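Long-range contact in putative isomerase (Streptomyces coelicolor A3, PDB 2OQH), which is a putative isomerase of the enolase superfamily, probably acting on sugar acids such as D-glucarate: residues A[72-85]-A[97-111]. Sequence-based numbering, arbitrary orientation.
Sequences PFALEAFHRKQHMV and IAAVDVACWDAMGKA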
loop_
_atom_site.group_PDB
_atom_site.type_symbol
_atom_site.label_atom_id
_atom_site.label_comp_id
_atom_site.label_asym_id
_atom_site.label_seq_id
_atom_site.Cartn_x
_atom_site.Cartn_y
_atom_site.Cartn_z
ATOM N N PRO A 72 -11.327 18.304 13.169
ATOM C CA PRO A 72 -10.687 17.297 12.313
ATOM C C PRO A 72 -9.237 17.698 12.027
ATOM O O PRO A 72 -8.419 16.884 11.602
ATOM C CB PRO A 72 -11.567 17.296 11.061
ATOM C CG PRO A 72 -12.130 18.686 11.035
ATOM C CD PRO A 72 -12.466 18.937 12.479
ATOM N N PHE A 73 -8.936 18.964 12.289
ATOM C CA PHE A 73 -7.604 19.519 12.089
ATOM C C PHE A 73 -6.626 19.137 13.200
ATOM O O PHE A 73 -5.409 19.305 13.048
ATOM C CB PHE A 73 -7.688 21.041 12.026
ATOM C CG PHE A 73 -8.205 21.571 10.721
ATOM C CD1 PHE A 73 -7.330 21.811 9.662
ATOM C CD2 PHE A 73 -9.565 21.838 10.547
ATOM C CE1 PHE A 73 -7.799 22.314 8.446
ATOM C CE2 PHE A 73 -10.047 22.342 9.330
ATOM C CZ PHE A 73 -9.163 22.579 8.281
ATOM N N ALA A 74 -7.146 18.638 14.315
ATOM C CA ALA A 74 -6.292 18.277 15.444
ATOM C C ALA A 74 -5.771 16.842 15.377
ATOM O O ALA A 74 -5.992 16.051 16.295
ATOM C CB ALA A 74 -7.051 18.506 16.752
ATOM N N LEU A 75 -5.063 16.519 14.298
ATOM C CA LEU A 75 -4.517 15.176 14.111
ATOM C C LEU A 75 -3.405 14.816 15.094
ATOM O O LEU A 75 -3.366 13.698 15.598
ATOM C CB LEU A 75 -4.018 15.003 12.669
ATOM C CG LEU A 75 -5.136 14.879 11.625
ATOM C CD1 LEU A 75 -4.548 14.741 10.234
ATOM C CD2 LEU A 75 -6.004 13.669 11.955
ATOM N N GLU A 76 -2.508 15.761 15.365
ATOM C CA GLU A 76 -1.409 15.518 16.300
ATOM C C GLU A 76 -1.988 15.111 17.645
ATOM O O GLU A 76 -1.521 14.158 18.258
ATOM C CB GLU A 76 -0.545 16.779 16.461
ATOM C CG GLU A 76 0.294 17.131 15.239
ATOM C CD GLU A 76 1.650 16.422 15.204
ATOM O OE1 GLU A 76 1.895 15.523 16.038
ATOM O OE2 GLU A 76 2.475 16.770 14.336
ATOM N N ALA A 77 -3.014 15.831 18.095
ATOM C CA ALA A 77 -3.654 15.533 19.374
ATOM C C ALA A 77 -4.316 14.162 19.336
ATOM O O ALA A 77 -4.235 13.390 20.300
ATOM C CB ALA A 77 -4.682 16.603 19.709
ATOM N N PHE A 78 -4.966 13.857 18.217
ATOM C CA PHE A 78 -5.637 12.573 18.045
ATOM C C PHE A 78 -4.678 11.380 18.119
ATOM O O PHE A 78 -4.911 10.424 18.861
ATOM C CB PHE A 78 -6.362 12.538 16.702
ATOM C CG PHE A 78 -6.869 11.178 16.333
ATOM C CD1 PHE A 78 -7.774 10.515 17.153
ATOM C CD2 PHE A 78 -6.421 10.545 15.178
ATOM C CE1 PHE A 78 -8.230 9.229 16.826
ATOM C CE2 PHE A 78 -6.871 9.260 14.844
ATOM C CZ PHE A 78 -7.775 8.604 15.672
ATOM N N HIS A 79 -3.614 11.427 17.327
ATOM C CA HIS A 79 -2.642 10.342 17.324
ATOM C C HIS A 79 -2.021 10.138 18.698
ATOM O O HIS A 79 -1.894 9.006 19.156
ATOM C CB HIS A 79 -1.552 10.607 16.290
ATOM C CG HIS A 79 -1.998 10.372 14.882
ATOM N ND1 HIS A 79 -2.258 9.113 14.386
ATOM C CD2 HIS A 79 -2.278 11.239 13.882
ATOM C CE1 HIS A 79 -2.681 9.214 13.138
ATOM N NE2 HIS A 79 -2.702 10.494 12.807
ATOM N N ARG A 80 -1.640 11.222 19.364
ATOM C CA ARG A 80 -1.041 11.088 20.688
ATOM C C ARG A 80 -2.053 10.422 21.621
ATOM O O ARG A 80 -1.713 9.543 22.406
ATOM C CB ARG A 80 -0.621 12.458 21.230
ATOM C CG ARG A 80 0.536 13.116 20.455
ATOM C CD ARG A 80 1.894 12.422 20.668
ATOM N NE ARG A 80 2.372 12.594 22.042
ATOM C CZ ARG A 80 3.512 12.098 22.518
ATOM N NH1 ARG A 80 4.322 11.386 21.735
ATOM N NH2 ARG A 80 3.840 12.305 23.791
ATOM N N LYS A 81 -3.312 10.819 21.510
ATOM C CA LYS A 81 -4.349 10.242 22.351
ATOM C C LYS A 81 -4.504 8.725 22.148
ATOM O O LYS A 81 -4.826 7.993 23.089
ATOM C CB LYS A 81 -5.680 10.950 22.073
ATOM C CG LYS A 81 -6.777 10.625 23.063
ATOM C CD LYS A 81 -7.964 11.560 22.893
ATOM C CE LYS A 81 -9.020 11.281 23.947
ATOM N NZ LYS A 81 -8.455 11.334 25.335
ATOM N N GLN A 82 -4.264 8.247 20.930
ATOM C CA GLN A 82 -4.415 6.820 20.635
ATOM C C GLN A 82 -3.087 6.079 20.470
ATOM O O GLN A 82 -3.052 4.997 19.881
ATOM C CB GLN A 82 -5.227 6.639 19.350
ATOM C CG GLN A 82 -6.509 7.456 19.266
ATOM C CD GLN A 82 -7.496 7.116 20.360
ATOM O OE1 GLN A 82 -7.586 5.970 20.800
ATOM N NE2 GLN A 82 -8.255 8.110 20.797
ATOM N N HIS A 83 -2.004 6.635 21.005
ATOM C CA HIS A 83 -0.695 6.011 20.840
ATOM C C HIS A 83 -0.533 4.598 21.383
ATOM O O HIS A 83 0.325 3.856 20.913
ATOM C CB HIS A 83 0.412 6.902 21.419
ATOM C CG HIS A 83 0.536 6.838 22.909
ATOM N ND1 HIS A 83 -0.432 7.326 23.765
ATOM C CD2 HIS A 83 1.543 6.392 23.699
ATOM C CE1 HIS A 83 -0.024 7.187 25.013
ATOM N NE2 HIS A 83 1.171 6.625 25.002
HETATM N N MSE A 84 -1.331 4.209 22.368
HETATM C CA MSE A 84 -1.174 2.863 22.887
HETATM C C MSE A 84 -2.046 1.848 22.157
HETATM O O MSE A 84 -1.886 0.641 22.343
HETATM C CB MSE A 84 -1.435 2.831 24.394
HETATM C CG MSE A 84 -0.319 3.482 25.228
HETATM SE SE MSE A 84 1.441 2.654 24.996
HETATM C CE MSE A 84 1.147 1.124 26.142
ATOM N N VAL A 85 -2.946 2.332 21.306
ATOM C CA VAL A 85 -3.815 1.437 20.552
ATOM C C VAL A 85 -3.004 0.442 19.708
ATOM O O VAL A 85 -3.285 -0.755 19.721
ATOM C CB VAL A 85 -4.779 2.236 19.637
ATOM C CG1 VAL A 85 -5.533 1.300 18.708
ATOM C CG2 VAL A 85 -5.764 3.015 20.496
ATOM N N ILE A 97 -6.755 3.448 13.083
ATOM C CA ILE A 97 -6.348 4.840 13.225
ATOM C C ILE A 97 -6.227 5.509 11.855
ATOM O O ILE A 97 -6.701 6.627 11.661
ATOM C CB ILE A 97 -4.996 4.932 13.981
ATOM C CG1 ILE A 97 -5.210 4.534 15.446
ATOM C CG2 ILE A 97 -4.399 6.330 13.838
ATOM C CD1 ILE A 97 -3.949 4.464 16.280
ATOM N N ALA A 98 -5.608 4.819 10.902
ATOM C CA ALA A 98 -5.434 5.367 9.557
ATOM C C ALA A 98 -6.758 5.765 8.891
ATOM O O ALA A 98 -6.845 6.803 8.239
ATOM C CB ALA A 98 -4.681 4.363 8.675
ATOM N N ALA A 99 -7.781 4.930 9.049
ATOM C CA ALA A 99 -9.102 5.200 8.471
ATOM C C ALA A 99 -9.627 6.549 8.964
ATOM O O ALA A 99 -10.119 7.360 8.180
ATOM C CB ALA A 99 -10.075 4.091 8.855
ATOM N N VAL A 100 -9.519 6.776 10.272
ATOM C CA VAL A 100 -9.963 8.026 10.877
ATOM C C VAL A 100 -9.067 9.169 10.416
ATOM O O VAL A 100 -9.539 10.281 10.173
ATOM C CB VAL A 100 -9.920 7.938 12.421
ATOM C CG1 VAL A 100 -10.338 9.265 13.045
ATOM C CG2 VAL A 100 -10.834 6.810 12.893
ATOM N N ASP A 101 -7.772 8.886 10.300
ATOM C CA ASP A 101 -6.802 9.880 9.872
ATOM C C ASP A 101 -7.170 10.390 8.487
ATOM O O ASP A 101 -7.223 11.599 8.254
ATOM C CB ASP A 101 -5.396 9.270 9.829
ATOM C CG ASP A 101 -4.327 10.287 9.462
ATOM O OD1 ASP A 101 -3.809 10.970 10.367
ATOM O OD2 ASP A 101 -4.013 10.411 8.263
ATOM N N VAL A 102 -7.419 9.459 7.571
ATOM C CA VAL A 102 -7.784 9.800 6.202
ATOM C C VAL A 102 -9.095 10.584 6.142
ATOM O O VAL A 102 -9.199 11.576 5.427
ATOM C CB VAL A 102 -7.910 8.527 5.339
ATOM C CG1 VAL A 102 -8.376 8.884 3.931
ATOM C CG2 VAL A 102 -6.566 7.813 5.285
ATOM N N ALA A 103 -10.090 10.146 6.899
ATOM C CA ALA A 103 -11.377 10.836 6.913
ATOM C C ALA A 103 -11.202 12.286 7.347
ATOM O O ALA A 103 -11.837 13.177 6.800
ATOM C CB ALA A 103 -12.357 10.120 7.842
ATOM N N CYS A 104 -10.331 12.523 8.325
ATOM C CA CYS A 104 -10.092 13.889 8.790
ATOM C C CYS A 104 -9.407 14.740 7.714
ATOM O O CYS A 104 -9.726 15.919 7.551
ATOM C CB CYS A 104 -9.249 13.874 10.071
ATOM S SG CYS A 104 -10.130 13.298 11.530
ATOM N N TRP A 105 -8.462 14.151 6.985
ATOM C CA TRP A 105 -7.781 14.877 5.921
ATOM C C TRP A 105 -8.786 15.238 4.830
ATOM O O TRP A 105 -8.759 16.333 4.277
ATOM C CB TRP A 105 -6.658 14.028 5.315
ATOM C CG TRP A 105 -5.353 14.134 6.056
ATOM C CD1 TRP A 105 -4.860 13.267 6.988
ATOM C CD2 TRP A 105 -4.378 15.173 5.920
ATOM N NE1 TRP A 105 -3.634 13.701 7.438
ATOM C CE2 TRP A 105 -3.315 14.870 6.799
ATOM C CE3 TRP A 105 -4.299 16.338 5.138
ATOM C CZ2 TRP A 105 -2.186 15.690 6.919
ATOM C CZ3 TRP A 105 -3.176 17.156 5.259
ATOM C CH2 TRP A 105 -2.135 16.824 6.143
ATOM N N ASP A 106 -9.663 14.293 4.515
ATOM C CA ASP A 106 -10.681 14.515 3.500
ATOM C C ASP A 106 -11.560 15.686 3.954
ATOM O O ASP A 106 -11.843 16.595 3.174
ATOM C CB ASP A 106 -11.503 13.236 3.323
ATOM C CG ASP A 106 -12.500 13.322 2.178
ATOM O OD1 ASP A 106 -12.164 13.899 1.116
ATOM O OD2 ASP A 106 -13.617 12.781 2.342
ATOM N N ALA A 107 -11.966 15.669 5.220
ATOM C CA ALA A 107 -12.795 16.733 5.782
ATOM C C ALA A 107 -12.052 18.075 5.768
ATOM O O ALA A 107 -12.652 19.120 5.521
ATOM C CB ALA A 107 -13.209 16.377 7.209
HETATM N N MSE A 108 -10.749 18.038 6.039
HETATM C CA MSE A 108 -9.920 19.241 6.048
HETATM C C MSE A 108 -9.851 19.875 4.662
HETATM O O MSE A 108 -9.923 21.098 4.519
HETATM C CB MSE A 108 -8.498 18.906 6.523
HETATM C CG MSE A 108 -8.338 18.768 8.041
HETATM SE SE MSE A 108 -6.542 18.133 8.499
HETATM C CE MSE A 108 -7.024 16.397 9.152
ATOM N N GLY A 109 -9.691 19.039 3.645
ATOM C CA GLY A 109 -9.619 19.543 2.286
ATOM C C GLY A 109 -10.940 20.173 1.889
ATOM O O GLY A 109 -10.977 21.209 1.228
ATOM N N LYS A 110 -12.032 19.545 2.298
ATOM C CA LYS A 110 -13.360 20.055 1.991
ATOM C C LYS A 110 -13.596 21.354 2.749
ATOM O O LYS A 110 -14.112 22.318 2.188
ATOM C CB LYS A 110 -14.419 19.009 2.355
ATOM C CG LYS A 110 -14.336 17.770 1.479
ATOM C CD LYS A 110 -15.356 16.711 1.849
ATOM C CE LYS A 110 -15.258 15.544 0.877
ATOM N NZ LYS A 110 -16.233 14.455 1.169
ATOM N N ALA A 111 -13.198 21.395 4.018
ATOM C CA ALA A 111 -13.386 22.606 4.807
ATOM C C ALA A 111 -12.534 23.759 4.262
ATOM O O ALA A 111 -12.877 24.928 4.438
ATOM C CB ALA A 111 -13.051 22.337 6.275
#
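H79 and D101 make the one hydrogen bond between the two segments. H79 NE2 donates to D101 OD1 over 2.7 Å, at an N-H...O angle of 159°. The oxygen lies at the edge of the imidazole, close to its plane, and is met on its anti side, 31° out of the carboxylate plane. D101 CG stands anti to the backbone N (chi1 -177°), which brings the carboxylate to the ring. The other oxygen, OD2, accepts from I277 N, so each carboxylate oxygen has a hydrogen-bond partner. Were H79 cut back to an alanine, D101 OD1 would probably lose this donor, and the I97 methyl CG2, 3.4 Å from H79 CE1, the part of its cover that the imidazole gives.

Toward the start of segment 72-85, F73 meets M108. The selenomethionine M108 lays CG over the face of the F73 ring, 3.6 Å from its centroid, a CH-pi contact. Its SE sits obliquely at 4.6 Å from the same centroid, a Met-aromatic contact.

Apolar packing runs along the interface. L75 is a knob in a hole formed by D101, C104, W105 and M108, with CD2 3.8 Å from C104 CB. F78 CZ touches V100 CG1 at 3.7 Å. I97 CD1 packs against Q82 and V85.

Helix 75-81 runs nearly antiparallel to the 97-111 part of helix 85-112 in the N-terminal capping domain of the enolase fold. Helix 54-63 adjoins Q82, V85, I97 and V100, while A99 and A103 rest on strand 31-40.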